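Local coordinates for molybdopterin synthase catalytic subunit (Helicobacter pylori, PDB 3RPF), which probably converts precursor Z into molybdopterin, inserting two sulfur atoms supplied by its partner MoaD to form the dithiolene group, at residues F33-V37 with A104-Y108; S91-V95 with F111-F115. All coordinates share one frame; numbering follows the deposited sequence.

Contact 1: F33-V37 with A104-Y108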
loop_
_atom_site.group_PDB
_atom_site.type_symbol
_atom_site.label_atom_id
_atom_site.label_comp_id
_atom_site.label_asym_id
_atom_site.label_seq_id
_atom_site.Cartn_x
_atom_site.Cartn_y
_atom_site.Cartn_z
ATOM N N PHE A 33 6.311 -1.828 5.544
ATOM C CA PHE A 33 6.740 -0.844 4.550
ATOM C C PHE A 33 5.697 -0.808 3.434
ATOM O O PHE A 33 5.612 -1.753 2.639
ATOM C CB PHE A 33 8.126 -1.276 4.045
ATOM C CG PHE A 33 8.758 -0.355 3.018
ATOM C CD1 PHE A 33 9.437 0.786 3.410
ATOM C CD2 PHE A 33 8.726 -0.675 1.669
ATOM C CE1 PHE A 33 10.049 1.612 2.464
ATOM C CE2 PHE A 33 9.335 0.132 0.725
ATOM C CZ PHE A 33 9.997 1.285 1.125
ATOM N N CYS A 34 4.886 0.258 3.392
ATOM C CA CYS A 34 3.854 0.405 2.365
ATOM C C CYS A 34 4.193 1.506 1.371
ATOM O O CYS A 34 4.466 2.638 1.768
ATOM C CB CYS A 34 2.524 0.774 2.998
ATOM S SG CYS A 34 2.123 -0.128 4.494
ATOM N N VAL A 35 4.123 1.186 0.082
ATOM C CA VAL A 35 4.467 2.130 -0.974
ATOM C C VAL A 35 3.311 2.252 -1.955
ATOM O O VAL A 35 2.622 1.264 -2.252
ATOM C CB VAL A 35 5.698 1.660 -1.763
ATOM C CG1 VAL A 35 5.883 2.510 -3.009
ATOM C CG2 VAL A 35 6.938 1.703 -0.891
ATOM N N PHE A 36 3.083 3.471 -2.426
ATOM C CA PHE A 36 2.208 3.701 -3.559
ATOM C C PHE A 36 2.963 4.482 -4.620
ATOM O O PHE A 36 3.676 5.437 -4.308
ATOM C CB PHE A 36 0.961 4.494 -3.164
ATOM C CG PHE A 36 0.013 4.703 -4.309
ATOM C CD1 PHE A 36 -0.944 3.743 -4.620
ATOM C CD2 PHE A 36 0.097 5.831 -5.099
ATOM C CE1 PHE A 36 -1.811 3.922 -5.685
ATOM C CE2 PHE A 36 -0.779 6.017 -6.179
ATOM C CZ PHE A 36 -1.724 5.063 -6.464
ATOM N N VAL A 37 2.803 4.078 -5.873
ATOM C CA VAL A 37 3.416 4.791 -6.973
ATOM C C VAL A 37 2.340 5.088 -8.016
ATOM O O VAL A 37 1.665 4.173 -8.488
ATOM C CB VAL A 37 4.548 3.991 -7.620
ATOM C CG1 VAL A 37 5.134 4.777 -8.819
ATOM C CG2 VAL A 37 5.623 3.672 -6.582
ATOM N N ALA A 104 0.523 1.634 10.043
ATOM C CA ALA A 104 1.131 2.010 8.763
ATOM C C ALA A 104 0.137 1.846 7.625
ATOM O O ALA A 104 0.039 2.701 6.739
ATOM C CB ALA A 104 2.367 1.172 8.496
ATOM N N LEU A 105 -0.592 0.737 7.633
ATOM C CA LEU A 105 -1.577 0.489 6.581
ATOM C C LEU A 105 -2.777 1.433 6.676
ATOM O O LEU A 105 -3.346 1.817 5.660
ATOM C CB LEU A 105 -2.060 -0.962 6.635
ATOM C CG LEU A 105 -1.088 -1.979 6.048
ATOM C CD1 LEU A 105 -1.487 -3.401 6.456
ATOM C CD2 LEU A 105 -1.056 -1.854 4.553
ATOM N N GLU A 106 -3.176 1.785 7.893
ATOM C CA GLU A 106 -4.326 2.662 8.080
ATOM C C GLU A 106 -3.996 4.072 7.609
ATOM O O GLU A 106 -4.776 4.686 6.884
ATOM C CB GLU A 106 -4.767 2.681 9.550
ATOM N N LEU A 107 -2.835 4.587 7.999
ATOM C CA LEU A 107 -2.437 5.926 7.543
ATOM C C LEU A 107 -2.289 5.975 6.023
ATOM O O LEU A 107 -2.641 6.960 5.376
ATOM C CB LEU A 107 -1.137 6.342 8.208
ATOM C CG LEU A 107 -1.324 6.904 9.610
ATOM C CD1 LEU A 107 -0.055 6.727 10.409
ATOM C CD2 LEU A 107 -1.710 8.370 9.514
ATOM N N TYR A 108 -1.768 4.893 5.458
ATOM C CA TYR A 108 -1.519 4.811 4.021
ATOM C C TYR A 108 -2.816 4.998 3.253
ATOM O O TYR A 108 -2.898 5.853 2.373
ATOM C CB TYR A 108 -0.925 3.446 3.744
ATOM C CG TYR A 108 -0.697 3.020 2.307
ATOM C CD1 TYR A 108 0.481 3.332 1.637
ATOM C CD2 TYR A 108 -1.611 2.193 1.664
ATOM C CE1 TYR A 108 0.708 2.886 0.330
ATOM C CE2 TYR A 108 -1.393 1.740 0.377
ATOM C CZ TYR A 108 -0.241 2.068 -0.285
ATOM O OH TYR A 108 -0.062 1.562 -1.569
#
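At the outermost strand of the four-stranded mixed sheet of the MoaE fold within this chain, where it joins a second copy of the protein, Cys34 and Val35 of strand 33-37 receive the aromatic side chain of Tyr108 from helix 104-108. The two segments run nearly parallel, their axes 19° apart. Tyr108 spans the gap because its CG stands anti to the backbone N (chi1 174°), which carries the ring out from the helix to the strand. There its hydroxyl OH donates a hydrogen bond of 2.8 Å to the carbonyl O of Val35. The donor sits above the carbonyl plane, 54° out of it, so the bond does not follow a lone pair. Tyrosine suits this place: its ring is long and apolar enough to cross a buried layer, yet it ends in a polar group that finds a backbone acceptor. One face of the ring takes a CH-pi contact from Cys34 CB, 4.0 Å from the ring centroid, while Phe36 N lies at the ring edge. Tyr108 OH also lies 3.5 Å from Phe36 CB and sits at the edge of the Phe36 ring, in its plane. The side chain of compact Cys34 leaves the strand toward the helix, and SG packs 3.6 Å from Leu105 CD2 and, more loosely, against the methyl of Ala104. Strand 32-39 pairs on one side with strand 90-98 and on the other, antiparallel, with a strand of the second subunit, whose own Tyr108 ring meets this one; helix 14-27 covers the opposite face at Phe33 and Val35.

Contact 2: S91-V95 with F111-F115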
loop_
_atom_site.group_PDB
_atom_site.type_symbol
_atom_site.label_atom_id
_atom_site.label_comp_id
_atom_site.label_asym_id
_atom_site.label_seq_id
_atom_site.Cartn_x
_atom_site.Cartn_y
_atom_site.Cartn_z
ATOM N N SER A 91 4.773 9.917 -11.313
ATOM C CA SER A 91 4.522 11.324 -11.002
ATOM C C SER A 91 4.298 11.537 -9.517
ATOM O O SER A 91 4.294 12.675 -9.038
ATOM C CB SER A 91 3.299 11.808 -11.766
ATOM O OG SER A 91 2.154 11.066 -11.387
ATOM N N PHE A 92 4.114 10.446 -8.778
ATOM C CA PHE A 92 3.775 10.562 -7.371
ATOM C C PHE A 92 4.211 9.275 -6.687
ATOM O O PHE A 92 4.103 8.198 -7.266
ATOM C CB PHE A 92 2.259 10.777 -7.231
ATOM C CG PHE A 92 1.721 10.569 -5.823
ATOM C CD1 PHE A 92 2.205 11.316 -4.755
ATOM C CD2 PHE A 92 0.691 9.663 -5.589
ATOM C CE1 PHE A 92 1.707 11.142 -3.472
ATOM C CE2 PHE A 92 0.170 9.485 -4.304
ATOM C CZ PHE A 92 0.684 10.230 -3.236
ATOM N N LEU A 93 4.734 9.403 -5.477
ATOM C CA LEU A 93 5.177 8.244 -4.718
ATOM C C LEU A 93 5.020 8.580 -3.261
ATOM O O LEU A 93 5.330 9.701 -2.834
ATOM C CB LEU A 93 6.646 7.924 -5.028
ATOM C CG LEU A 93 7.231 6.702 -4.314
ATOM C CD1 LEU A 93 8.194 5.940 -5.216
ATOM C CD2 LEU A 93 7.924 7.133 -3.047
ATOM N N CYS A 94 4.509 7.634 -2.482
ATOM C CA CYS A 94 4.510 7.839 -1.051
ATOM C C CYS A 94 4.765 6.564 -0.302
ATOM O O CYS A 94 4.563 5.450 -0.824
ATOM C CB CYS A 94 3.222 8.513 -0.587
ATOM S SG CYS A 94 1.753 7.528 -0.800
ATOM N N VAL A 95 5.260 6.729 0.918
ATOM C CA VAL A 95 5.603 5.585 1.757
ATOM C C VAL A 95 5.062 5.831 3.143
ATOM O O VAL A 95 5.092 6.958 3.649
ATOM C CB VAL A 95 7.127 5.394 1.833
ATOM C CG1 VAL A 95 7.787 6.667 2.385
ATOM C CG2 VAL A 95 7.481 4.190 2.683
ATOM N N PHE A 111 -4.265 8.594 4.076
ATOM C CA PHE A 111 -3.494 9.641 3.411
ATOM C C PHE A 111 -3.782 9.728 1.922
ATOM O O PHE A 111 -4.053 10.809 1.395
ATOM C CB PHE A 111 -1.995 9.429 3.592
ATOM C CG PHE A 111 -1.157 10.386 2.782
ATOM C CD1 PHE A 111 -1.088 11.724 3.140
ATOM C CD2 PHE A 111 -0.447 9.956 1.680
ATOM C CE1 PHE A 111 -0.327 12.619 2.420
ATOM C CE2 PHE A 111 0.320 10.854 0.940
ATOM C CZ PHE A 111 0.374 12.193 1.320
ATOM N N ILE A 112 -3.707 8.595 1.230
ATOM C CA ILE A 112 -3.854 8.611 -0.224
ATOM C C ILE A 112 -5.203 9.188 -0.633
ATOM O O ILE A 112 -5.292 9.946 -1.601
ATOM C CB ILE A 112 -3.640 7.200 -0.843
ATOM C CG1 ILE A 112 -2.231 6.708 -0.523
ATOM C CG2 ILE A 112 -3.845 7.251 -2.359
ATOM C CD1 ILE A 112 -1.963 5.265 -0.961
ATOM N N GLU A 113 -6.248 8.848 0.116
ATOM C CA GLU A 113 -7.594 9.340 -0.180
ATOM C C GLU A 113 -7.681 10.846 0.071
ATOM O O GLU A 113 -8.230 11.586 -0.743
ATOM C CB GLU A 113 -8.632 8.594 0.666
ATOM C CG GLU A 113 -10.079 9.103 0.542
ATOM C CD GLU A 113 -10.722 8.802 -0.809
ATOM O OE1 GLU A 113 -10.010 8.357 -1.737
ATOM O OE2 GLU A 113 -11.949 9.013 -0.947
ATOM N N ASP A 114 -7.124 11.301 1.189
ATOM C CA ASP A 114 -7.117 12.732 1.486
ATOM C C ASP A 114 -6.307 13.486 0.444
ATOM O O ASP A 114 -6.707 14.563 -0.009
ATOM C CB ASP A 114 -6.551 12.991 2.875
ATOM C CG ASP A 114 -6.912 14.376 3.396
ATOM O OD1 ASP A 114 -8.122 14.641 3.532
ATOM O OD2 ASP A 114 -6.008 15.193 3.665
ATOM N N PHE A 115 -5.168 12.919 0.069
ATOM C CA PHE A 115 -4.303 13.524 -0.929
ATOM C C PHE A 115 -5.047 13.767 -2.245
ATOM O O PHE A 115 -5.041 14.875 -2.786
ATOM C CB PHE A 115 -3.080 12.638 -1.172
ATOM C CG PHE A 115 -2.195 13.127 -2.289
ATOM C CD1 PHE A 115 -1.160 13.997 -2.031
ATOM C CD2 PHE A 115 -2.414 12.722 -3.596
ATOM C CE1 PHE A 115 -0.349 14.465 -3.051
ATOM C CE2 PHE A 115 -1.602 13.189 -4.626
ATOM C CZ PHE A 115 -0.570 14.060 -4.342
#
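The ring of Phe92 on strand 91-95 has one face covered by the Phe115 ring of helix 111-115, while Phe111 CE2 lies at its edge near the ring plane. Phe92 and Phe115 form an offset stack, with centroids 4.3 Å apart and planes only 5° from parallel. This is helix-on-sheet packing in the core of the MoaE fold: the helix runs roughly antiparallel to the strand, at 147°, and 11.0 Å separates their axes, a gap that large aromatic side chains can fill. The two stacked side chains come from opposite directions. Phe115 has CG anti to its own N (chi1 174°), which carries the ring off the helix and onto Phe92; Phe111, one turn earlier, has the same first torsion, and Phe115 CB lies over a face of the Phe111 ring, offset toward its rim. Elsewhere Phe111 meets Trp65 edge-to-face and touches Leu76, while Met78 of the neighbouring strand packs on both Phe92 and Phe115. Phenylalanine suits these buried places, since its flat ring fills space and leaves no polar group to satisfy. Gly38 of strand 32-39 is paired with two successive residues, Ser91 and Phe92, which makes a classic beta bulge. Ser91 OG hydrogen-bonds Gly74 O of the MoaD chain, and Gly73 and Gly74 of that chain pack on Phe115 and Phe92, consistent with receipt of MoaD's sulfur-carrying Gly-Gly tail. The sulfur of Cys94 lies at the edge of the Phe111 ring, 4.0 Å from Phe111 CE2, and SG also rests 4.1 Å from CG1 of Ile112.

Overall arrangement
Both contacts are buried and join helix 101-118 to adjacent strands of one sheet, with centres about 9 Å apart. Contact 2 lies about 4 Å from the centre of the chain and is wholly apolar across its segments, built on aromatic rings. Contact 1, about 12 Å from that centre, adds a side-chain to backbone hydrogen bond. The strands are linked directly: Phe36 N probably hydrogen-bonds to Cys94 O at 2.9 Å, and Phe33 packs on Val95. Cys34 lays its CB on a ring face, whereas Cys94 brings its sulfur to a ring edge. Both also reach the second subunit, contact 1 through strand and helix, contact 2 through Ile112 and Glu113 of the helix.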